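Local coordinates for protein NDP-N-acetyl-D-galactosaminuronic acid dehydrogenase (Methanosarcina mazei Go1, PDB 3G79) that probably oxidises UDP-N-acetyl-D-mannosamine to UDP-N-acetyl-D-mannosaminouronate with two molecules of NAD, at residues A114-D122 against H292-R303; S147-E155 against A228-T236. All coordinates share one frame; numbering follows the deposited sequence.

Contact 1 (A114-D122 against H292-R303); sequences ANPKDLEPD and HCLTKDTYHLER
His292 meets the loop first: CG of Lys117 comes to the edge of its imidazole, in the plane of the ring, 3.5 Å from His292 CE1. The Lys117 chain then bends away, its ammonium turning back to the carbonyl O of Asn115; this lysine is poorly ordered, so its placement is less certain. One turn on, Lys296 folds its bent chain back toward the same ring, and Lys296 NZ donates to His292 ND1 over 3.1 Å from a position 31° out of the imidazole plane. There the lysine lies against the loop, with Lys296 NZ 3.4 Å from Asp118 CB and its CE near the carbonyl O of Leu119. The Asp118 carboxylate stays too distant for an ion pair, although its opposite charge may still favour this placement. The Tyr299 and Leu119 side chains cross at about a right angle, Leu119 CD2 lying 4.0 Å from Tyr299 CB. His300 offers a single N-H to two acceptors: His300 NE2 bonds weakly to Leu119 O at 3.2 Å and weakly to Glu120 OE2 at 2.8 Å, both oxygens lying at the ring edge. The Glu120 carboxylate stands steeply to this ring, the planes 74° apart. A bend in the Glu120 chain (chi2 70°) folds the acid back to the helix, where Arg303 NH1 reaches Glu120 OE2 at 2.9 Å in a salt bridge of poor hydrogen-bond angle. One carboxylate oxygen thus bridges His300 and Arg303, about one helical turn apart. The loop between strand 104-107 and helix 124-136 of the NAD-binding domain is laid on helix 293-305, whose other faces pack on helices 228-258 and 321-345, while Glu302 bonds to Tyr255 of the second subunit.

Contact 2 (S147-E155 against A228-T236); sequences STITPGTTE and ATAAEVTKT
Glu232 OE2 is gripped twice by one residue: Thr154 N donates to it over 2.8 Å, nearly straight and almost in line with the C-O bond, and Thr154 OG1 donates at 2.8 Å from above the carboxylate plane. The other oxygen, Glu232 OE1, accepts from Gly152 N at 3.0 Å in a bond of 177°, on the face of the carboxylate opposite the one Thr154 OG1 uses. These three bonds hold the acid among backbone and hydroxyl donors at the start of helix 154-166, whose N-terminal end would be expected to favour the negative charge. With CG anti to its own carbonyl carbon (chi1 -72°) and the rest of the chain extended, Glu232 reaches from its helix past Pro151. Gly152 belongs to a type II turn from Thr150 to Thr153, and Thr153 OG1 tightens it by donating to a lone pair of Thr150 O at 2.7 Å. With only the methyl of an alanine in place of Glu232, Gly152 N and the two Thr154 donors would probably lose their acceptors and the turn would be freer to shift from the helix. Ile149 CD1 lies beside the acid, 3.3 Å from Glu232 OE2. Further along the helix, the Pro151 ring sets CD against Thr236 CG2 at 3.6 Å and CG against Val233 CG2. Nearer the helix start, Thr154 CG2 meets Ala228 CB at 3.8 Å, and the Glu155 side chain crosses Thr229 at about a right angle, CG near Thr229 OG1 and carboxylate paired with Lys159. The turn that leads from strand 142-145 into helix 154-166 of the Rossmann-type domain rests on the first turns of helix 228-258; strand 175-178 adds His178 beside Glu232, and Ile261 of the second subunit packs on Thr229 and Val233.

How the contacts relate
Contact 1 and contact 2 have centres about 13 Å apart, and contact 2 is nested within the loop of chain that contact 1 closes. Each joins a loop of the NAD-binding domain to a helix of the central region: 114-122 to 292-303, and 147-155 to 228-236. The two helices also touch directly. Asp297 OD2 and Lys235 NZ form a weak, long ion pair at 3.2 Å, and Leu301 CD2 lies 3.6 Å from Thr236 OG1; His300 packs on Thr150, tying the first contact to the second loop. Both reach the second subunit. Together they set two loops of the NAD-binding domain against helices 228-258 and 293-305.

Contact 1 (A114-D122 against H292-R303)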
loop_
_atom_site.group_PDB
_atom_site.type_symbol
_atom_site.label_atom_id
_atom_site.label_comp_id
_atom_site.label_asym_id
_atom_site.label_seq_id
_atom_site.Cartn_x
_atom_site.Cartn_y
_atom_site.Cartn_z
ATOM N N ALA A 114 -5.203 3.640 -28.436
ATOM C CA ALA A 114 -4.200 3.861 -29.511
ATOM C C ALA A 114 -4.817 4.326 -30.874
ATOM O O ALA A 114 -5.986 4.740 -30.869
ATOM C CB ALA A 114 -3.230 2.631 -29.621
ATOM N N ASN A 115 -4.109 4.298 -32.019
ATOM C CA ASN A 115 -2.722 3.823 -32.190
ATOM C C ASN A 115 -1.676 4.721 -31.531
ATOM O O ASN A 115 -0.713 4.209 -30.959
ATOM C CB ASN A 115 -2.393 3.554 -33.696
ATOM C CG ASN A 115 -0.910 3.116 -33.961
ATOM O OD1 ASN A 115 -0.471 3.106 -35.111
ATOM N ND2 ASN A 115 -0.161 2.762 -32.909
ATOM N N PRO A 116 -1.842 6.054 -31.605
ATOM C CA PRO A 116 -0.736 6.777 -30.986
ATOM C C PRO A 116 -0.738 6.722 -29.460
ATOM O O PRO A 116 0.075 7.390 -28.828
ATOM C CB PRO A 116 -0.919 8.206 -31.518
ATOM C CG PRO A 116 -1.645 8.022 -32.818
ATOM C CD PRO A 116 -2.607 6.921 -32.525
ATOM N N LYS A 117 -1.620 5.909 -28.886
ATOM C CA LYS A 117 -1.730 5.740 -27.422
ATOM C C LYS A 117 -2.583 6.831 -26.727
ATOM O O LYS A 117 -2.794 7.915 -27.280
ATOM C CB LYS A 117 -0.339 5.618 -26.745
ATOM C CG LYS A 117 0.459 4.356 -27.081
ATOM C CD LYS A 117 1.226 4.442 -28.406
ATOM C CE LYS A 117 1.518 3.040 -28.962
ATOM N NZ LYS A 117 1.895 3.062 -30.415
ATOM N N ASP A 118 -3.067 6.513 -25.519
ATOM C CA ASP A 118 -3.763 7.447 -24.595
ATOM C C ASP A 118 -4.920 8.235 -25.227
ATOM O O ASP A 118 -5.115 8.162 -26.452
ATOM C CB ASP A 118 -2.755 8.370 -23.860
ATOM C CG ASP A 118 -2.046 9.364 -24.791
ATOM O OD1 ASP A 118 -0.917 9.066 -25.246
ATOM O OD2 ASP A 118 -2.614 10.450 -25.056
ATOM N N LEU A 119 -5.749 8.907 -24.413
ATOM C CA LEU A 119 -5.890 8.679 -22.970
ATOM C C LEU A 119 -6.946 7.597 -22.816
ATOM O O LEU A 119 -6.970 6.870 -21.829
ATOM C CB LEU A 119 -6.356 9.965 -22.273
ATOM C CG LEU A 119 -6.052 10.229 -20.789
ATOM C CD1 LEU A 119 -6.151 11.714 -20.502
ATOM C CD2 LEU A 119 -6.973 9.466 -19.844
ATOM N N GLU A 120 -7.828 7.532 -23.813
ATOM C CA GLU A 120 -8.840 6.495 -23.935
ATOM C C GLU A 120 -8.466 5.497 -25.024
ATOM O O GLU A 120 -7.779 5.850 -25.983
ATOM C CB GLU A 120 -10.216 7.095 -24.261
ATOM C CG GLU A 120 -11.133 7.297 -23.048
ATOM C CD GLU A 120 -10.649 8.405 -22.120
ATOM O OE1 GLU A 120 -10.300 9.499 -22.620
ATOM O OE2 GLU A 120 -10.621 8.186 -20.894
ATOM N N PRO A 121 -8.909 4.235 -24.868
ATOM C CA PRO A 121 -8.762 3.194 -25.887
ATOM C C PRO A 121 -9.569 3.499 -27.156
ATOM O O PRO A 121 -10.458 4.360 -27.119
ATOM C CB PRO A 121 -9.324 1.962 -25.193
ATOM C CG PRO A 121 -9.092 2.223 -23.752
ATOM C CD PRO A 121 -9.390 3.676 -23.591
ATOM N N ASP A 122 -9.237 2.837 -28.270
ATOM C CA ASP A 122 -10.081 2.905 -29.473
ATOM C C ASP A 122 -11.133 1.819 -29.371
ATOM O O ASP A 122 -10.861 0.653 -29.624
ATOM C CB ASP A 122 -9.284 2.763 -30.784
ATOM C CG ASP A 122 -10.182 2.708 -32.028
ATOM O OD1 ASP A 122 -11.331 3.227 -31.970
ATOM O OD2 ASP A 122 -9.738 2.148 -33.062
ATOM N N HIS A 292 0.083 1.269 -20.082
ATOM C CA HIS A 292 -1.131 2.033 -20.303
ATOM C C HIS A 292 -1.865 2.224 -19.000
ATOM O O HIS A 292 -2.038 3.352 -18.525
ATOM C CB HIS A 292 -2.048 1.343 -21.298
ATOM C CG HIS A 292 -1.531 1.360 -22.688
ATOM N ND1 HIS A 292 -1.235 2.533 -23.353
ATOM C CD2 HIS A 292 -1.254 0.351 -23.552
ATOM C CE1 HIS A 292 -0.791 2.245 -24.568
ATOM N NE2 HIS A 292 -0.795 0.929 -24.715
ATOM N N CYS A 293 -2.303 1.094 -18.446
ATOM C CA CYS A 293 -3.086 1.016 -17.199
ATOM C C CYS A 293 -2.515 1.897 -16.092
ATOM O O CYS A 293 -3.107 2.900 -15.752
ATOM C CB CYS A 293 -3.210 -0.454 -16.748
ATOM S SG CYS A 293 -4.247 -1.389 -17.904
ATOM N N LEU A 294 -1.340 1.527 -15.603
ATOM C CA LEU A 294 -0.634 2.224 -14.540
ATOM C C LEU A 294 -0.487 3.734 -14.695
ATOM O O LEU A 294 -0.443 4.435 -13.698
ATOM C CB LEU A 294 0.759 1.595 -14.356
ATOM C CG LEU A 294 0.901 0.450 -13.366
ATOM C CD1 LEU A 294 2.317 -0.129 -13.391
ATOM C CD2 LEU A 294 0.565 0.945 -11.969
ATOM N N THR A 295 -0.376 4.226 -15.933
ATOM C CA THR A 295 -0.204 5.655 -16.197
ATOM C C THR A 295 -1.543 6.393 -16.454
ATOM O O THR A 295 -1.603 7.611 -16.432
ATOM C CB THR A 295 0.765 5.911 -17.424
ATOM O OG1 THR A 295 0.376 5.135 -18.562
ATOM C CG2 THR A 295 2.191 5.556 -17.108
ATOM N N LYS A 296 -2.625 5.671 -16.697
ATOM C CA LYS A 296 -3.819 6.307 -17.251
ATOM C C LYS A 296 -5.049 6.098 -16.424
ATOM O O LYS A 296 -5.988 6.880 -16.491
ATOM C CB LYS A 296 -4.092 5.809 -18.663
ATOM C CG LYS A 296 -3.449 6.653 -19.671
ATOM C CD LYS A 296 -2.725 5.825 -20.688
ATOM C CE LYS A 296 -3.663 5.146 -21.682
ATOM N NZ LYS A 296 -2.988 5.112 -23.013
ATOM N N ASP A 297 -5.056 5.028 -15.661
ATOM C CA ASP A 297 -6.236 4.652 -14.936
ATOM C C ASP A 297 -6.656 5.723 -13.939
ATOM O O ASP A 297 -7.834 5.911 -13.744
ATOM C CB ASP A 297 -6.056 3.260 -14.263
ATOM C CG ASP A 297 -6.322 2.081 -15.239
ATOM O OD1 ASP A 297 -6.499 2.318 -16.458
ATOM O OD2 ASP A 297 -6.378 0.910 -14.792
ATOM N N THR A 298 -5.745 6.455 -13.310
ATOM C CA THR A 298 -6.266 7.270 -12.235
ATOM C C THR A 298 -7.011 8.445 -12.799
ATOM O O THR A 298 -7.874 8.975 -12.137
ATOM C CB THR A 298 -5.254 7.680 -11.104
ATOM O OG1 THR A 298 -4.935 9.077 -11.176
ATOM C CG2 THR A 298 -4.022 6.870 -11.080
ATOM N N TYR A 299 -6.693 8.836 -14.032
ATOM C CA TYR A 299 -7.469 9.875 -14.728
ATOM C C TYR A 299 -8.848 9.388 -15.021
ATOM O O TYR A 299 -9.776 10.175 -14.933
ATOM C CB TYR A 299 -6.769 10.440 -15.990
ATOM C CG TYR A 299 -5.403 10.970 -15.625
ATOM C CD1 TYR A 299 -5.256 12.014 -14.690
ATOM C CD2 TYR A 299 -4.252 10.362 -16.126
ATOM C CE1 TYR A 299 -3.970 12.481 -14.323
ATOM C CE2 TYR A 299 -2.980 10.809 -15.766
ATOM C CZ TYR A 299 -2.846 11.863 -14.862
ATOM O OH TYR A 299 -1.586 12.243 -14.506
ATOM N N HIS A 300 -8.983 8.103 -15.339
ATOM C CA HIS A 300 -10.296 7.478 -15.400
ATOM C C HIS A 300 -11.123 7.485 -14.090
ATOM O O HIS A 300 -12.329 7.732 -14.149
ATOM C CB HIS A 300 -10.193 6.087 -15.979
ATOM C CG HIS A 300 -9.585 6.074 -17.339
ATOM N ND1 HIS A 300 -8.477 5.319 -17.658
ATOM C CD2 HIS A 300 -9.923 6.744 -18.464
ATOM C CE1 HIS A 300 -8.162 5.518 -18.924
ATOM N NE2 HIS A 300 -9.011 6.392 -19.429
ATOM N N LEU A 301 -10.488 7.247 -12.935
ATOM C CA LEU A 301 -11.169 7.379 -11.627
ATOM C C LEU A 301 -11.600 8.813 -11.401
ATOM O O LEU A 301 -12.747 9.098 -11.026
ATOM C CB LEU A 301 -10.270 6.964 -10.443
ATOM C CG LEU A 301 -10.474 5.669 -9.663
ATOM C CD1 LEU A 301 -9.953 5.831 -8.215
ATOM C CD2 LEU A 301 -11.921 5.287 -9.634
ATOM N N GLU A 302 -10.656 9.711 -11.615
ATOM C CA GLU A 302 -10.939 11.118 -11.505
ATOM C C GLU A 302 -12.131 11.502 -12.332
ATOM O O GLU A 302 -13.068 12.024 -11.763
ATOM C CB GLU A 302 -9.719 11.966 -11.833
ATOM C CG GLU A 302 -8.539 11.637 -10.984
ATOM C CD GLU A 302 -8.779 11.695 -9.434
ATOM O OE1 GLU A 302 -9.748 12.304 -8.942
ATOM O OE2 GLU A 302 -7.955 11.135 -8.697
ATOM N N ARG A 303 -12.133 11.250 -13.650
ATOM C CA ARG A 303 -13.314 11.573 -14.460
ATOM C C ARG A 303 -14.510 10.815 -13.876
ATOM O O ARG A 303 -15.558 11.403 -13.636
ATOM C CB ARG A 303 -13.136 11.209 -15.922
ATOM C CG ARG A 303 -14.279 11.736 -16.789
ATOM C CD ARG A 303 -14.341 11.102 -18.190
ATOM N NE ARG A 303 -13.583 11.848 -19.189
ATOM C CZ ARG A 303 -12.410 11.456 -19.690
ATOM N NH1 ARG A 303 -11.858 10.311 -19.273
ATOM N NH2 ARG A 303 -11.768 12.213 -20.592
#

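Contact 2 (S147-E155 against A228-T236)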
loop_
_atom_site.group_PDB
_atom_site.type_symbol
_atom_site.label_atom_id
_atom_site.label_comp_id
_atom_site.label_asym_id
_atom_site.label_seq_id
_atom_site.Cartn_x
_atom_site.Cartn_y
_atom_site.Cartn_z
ATOM N N SER A 147 -14.729 -6.861 -22.620
ATOM C CA SER A 147 -13.621 -5.937 -22.994
ATOM C C SER A 147 -13.330 -4.935 -21.857
ATOM O O SER A 147 -14.223 -4.500 -21.143
ATOM C CB SER A 147 -13.935 -5.155 -24.278
ATOM O OG SER A 147 -14.425 -5.985 -25.340
ATOM N N THR A 148 -12.062 -4.571 -21.694
ATOM C CA THR A 148 -11.650 -3.583 -20.694
ATOM C C THR A 148 -12.285 -2.221 -21.012
ATOM O O THR A 148 -12.063 -1.674 -22.075
ATOM C CB THR A 148 -10.096 -3.502 -20.673
ATOM O OG1 THR A 148 -9.549 -4.754 -20.222
ATOM C CG2 THR A 148 -9.606 -2.342 -19.795
ATOM N N ILE A 149 -13.116 -1.705 -20.114
ATOM C CA ILE A 149 -13.812 -0.433 -20.358
ATOM C C ILE A 149 -13.524 0.551 -19.243
ATOM O O ILE A 149 -12.882 0.179 -18.262
ATOM C CB ILE A 149 -15.321 -0.606 -20.579
ATOM C CG1 ILE A 149 -15.940 -1.450 -19.450
ATOM C CG2 ILE A 149 -15.577 -1.207 -21.995
ATOM C CD1 ILE A 149 -17.485 -1.737 -19.580
ATOM N N THR A 150 -13.964 1.799 -19.394
ATOM C CA THR A 150 -13.703 2.836 -18.387
ATOM C C THR A 150 -14.900 3.036 -17.520
ATOM O O THR A 150 -16.027 2.914 -17.993
ATOM C CB THR A 150 -13.405 4.208 -19.020
ATOM O OG1 THR A 150 -14.567 4.661 -19.728
ATOM C CG2 THR A 150 -12.273 4.102 -19.960
ATOM N N PRO A 151 -14.680 3.420 -16.257
ATOM C CA PRO A 151 -15.864 3.576 -15.453
ATOM C C PRO A 151 -16.953 4.360 -16.166
ATOM O O PRO A 151 -16.681 5.454 -16.651
ATOM C CB PRO A 151 -15.347 4.351 -14.235
ATOM C CG PRO A 151 -13.965 3.775 -14.053
ATOM C CD PRO A 151 -13.448 3.581 -15.461
ATOM N N GLY A 152 -18.170 3.812 -16.183
ATOM C CA GLY A 152 -19.354 4.531 -16.636
ATOM C C GLY A 152 -19.811 4.061 -18.008
ATOM O O GLY A 152 -20.872 4.430 -18.472
ATOM N N THR A 153 -19.001 3.230 -18.651
ATOM C CA THR A 153 -19.328 2.682 -19.962
ATOM C C THR A 153 -20.588 1.763 -19.961
ATOM O O THR A 153 -21.532 1.979 -20.749
ATOM C CB THR A 153 -18.085 1.972 -20.537
ATOM O OG1 THR A 153 -16.963 2.882 -20.514
ATOM C CG2 THR A 153 -18.356 1.437 -21.957
ATOM N N THR A 154 -20.627 0.765 -19.073
ATOM C CA THR A 154 -21.791 -0.106 -18.991
ATOM C C THR A 154 -23.119 0.647 -18.856
ATOM O O THR A 154 -24.010 0.481 -19.710
ATOM C CB THR A 154 -21.655 -1.160 -17.894
ATOM O OG1 THR A 154 -20.411 -1.799 -18.071
ATOM C CG2 THR A 154 -22.745 -2.243 -18.008
ATOM N N GLU A 155 -23.246 1.446 -17.792
ATOM C CA GLU A 155 -24.492 2.176 -17.504
ATOM C C GLU A 155 -24.651 3.368 -18.448
ATOM O O GLU A 155 -25.724 3.944 -18.548
ATOM C CB GLU A 155 -24.513 2.702 -16.064
ATOM C CG GLU A 155 -24.344 1.656 -14.975
ATOM C CD GLU A 155 -25.649 1.089 -14.496
ATOM O OE1 GLU A 155 -26.702 1.451 -15.080
ATOM O OE2 GLU A 155 -25.642 0.271 -13.544
ATOM N N ALA A 228 -22.182 -3.457 -11.918
ATOM C CA ALA A 228 -21.374 -3.223 -13.139
ATOM C C ALA A 228 -20.353 -2.092 -12.946
ATOM O O ALA A 228 -19.156 -2.228 -13.321
ATOM C CB ALA A 228 -22.284 -2.902 -14.293
ATOM N N THR A 229 -20.823 -0.974 -12.388
ATOM C CA THR A 229 -19.969 0.183 -12.164
ATOM C C THR A 229 -18.841 -0.178 -11.208
ATOM O O THR A 229 -17.722 0.267 -11.406
ATOM C CB THR A 229 -20.762 1.394 -11.613
ATOM O OG1 THR A 229 -21.785 1.769 -12.554
ATOM C CG2 THR A 229 -19.852 2.594 -11.398
ATOM N N ALA A 230 -19.120 -0.986 -10.189
ATOM C CA ALA A 230 -18.082 -1.396 -9.226
ATOM C C ALA A 230 -17.040 -2.294 -9.908
ATOM O O ALA A 230 -15.858 -2.218 -9.624
ATOM C CB ALA A 230 -18.712 -2.097 -8.067
ATOM N N ALA A 231 -17.501 -3.104 -10.852
ATOM C CA ALA A 231 -16.628 -3.961 -11.635
ATOM C C ALA A 231 -15.661 -3.123 -12.398
ATOM O O ALA A 231 -14.516 -3.406 -12.376
ATOM C CB ALA A 231 -17.457 -4.898 -12.614
ATOM N N GLU A 232 -16.137 -2.080 -13.080
ATOM C CA GLU A 232 -15.278 -1.204 -13.900
ATOM C C GLU A 232 -14.245 -0.457 -13.071
ATOM O O GLU A 232 -13.099 -0.281 -13.498
ATOM C CB GLU A 232 -16.114 -0.170 -14.670
ATOM C CG GLU A 232 -16.955 -0.716 -15.865
ATOM C CD GLU A 232 -18.094 0.217 -16.130
ATOM O OE1 GLU A 232 -18.390 1.010 -15.219
ATOM O OE2 GLU A 232 -18.650 0.232 -17.218
ATOM N N VAL A 233 -14.672 0.011 -11.907
ATOM C CA VAL A 233 -13.813 0.689 -10.959
ATOM C C VAL A 233 -12.767 -0.241 -10.366
ATOM O O VAL A 233 -11.643 0.162 -10.113
ATOM C CB VAL A 233 -14.670 1.348 -9.877
ATOM C CG1 VAL A 233 -13.855 1.795 -8.714
ATOM C CG2 VAL A 233 -15.404 2.521 -10.516
ATOM N N THR A 234 -13.106 -1.505 -10.221
ATOM C CA THR A 234 -12.144 -2.465 -9.666
ATOM C C THR A 234 -10.844 -2.516 -10.426
ATOM O O THR A 234 -9.764 -2.404 -9.815
ATOM C CB THR A 234 -12.712 -3.876 -9.596
ATOM O OG1 THR A 234 -13.779 -3.906 -8.637
ATOM C CG2 THR A 234 -11.582 -4.890 -9.209
ATOM N N LYS A 235 -10.945 -2.648 -11.747
ATOM C CA LYS A 235 -9.761 -2.646 -12.589
ATOM C C LYS A 235 -8.981 -1.330 -12.585
ATOM O O LYS A 235 -7.740 -1.347 -12.640
ATOM C CB LYS A 235 -10.106 -3.141 -14.012
ATOM C CG LYS A 235 -9.663 -2.282 -15.146
ATOM C CD LYS A 235 -8.186 -2.346 -15.498
ATOM C CE LYS A 235 -8.008 -1.257 -16.609
ATOM N NZ LYS A 235 -6.703 -1.122 -17.300
ATOM N N THR A 236 -9.660 -0.185 -12.493
ATOM C CA THR A 236 -8.883 1.056 -12.416
ATOM C C THR A 236 -8.225 1.142 -11.044
ATOM O O THR A 236 -7.028 1.407 -10.971
ATOM C CB THR A 236 -9.641 2.388 -12.811
ATOM O OG1 THR A 236 -10.582 2.742 -11.796
ATOM C CG2 THR A 236 -10.355 2.260 -14.140
HETATM O O HOH W 1 -12.363 0.023 -15.787
#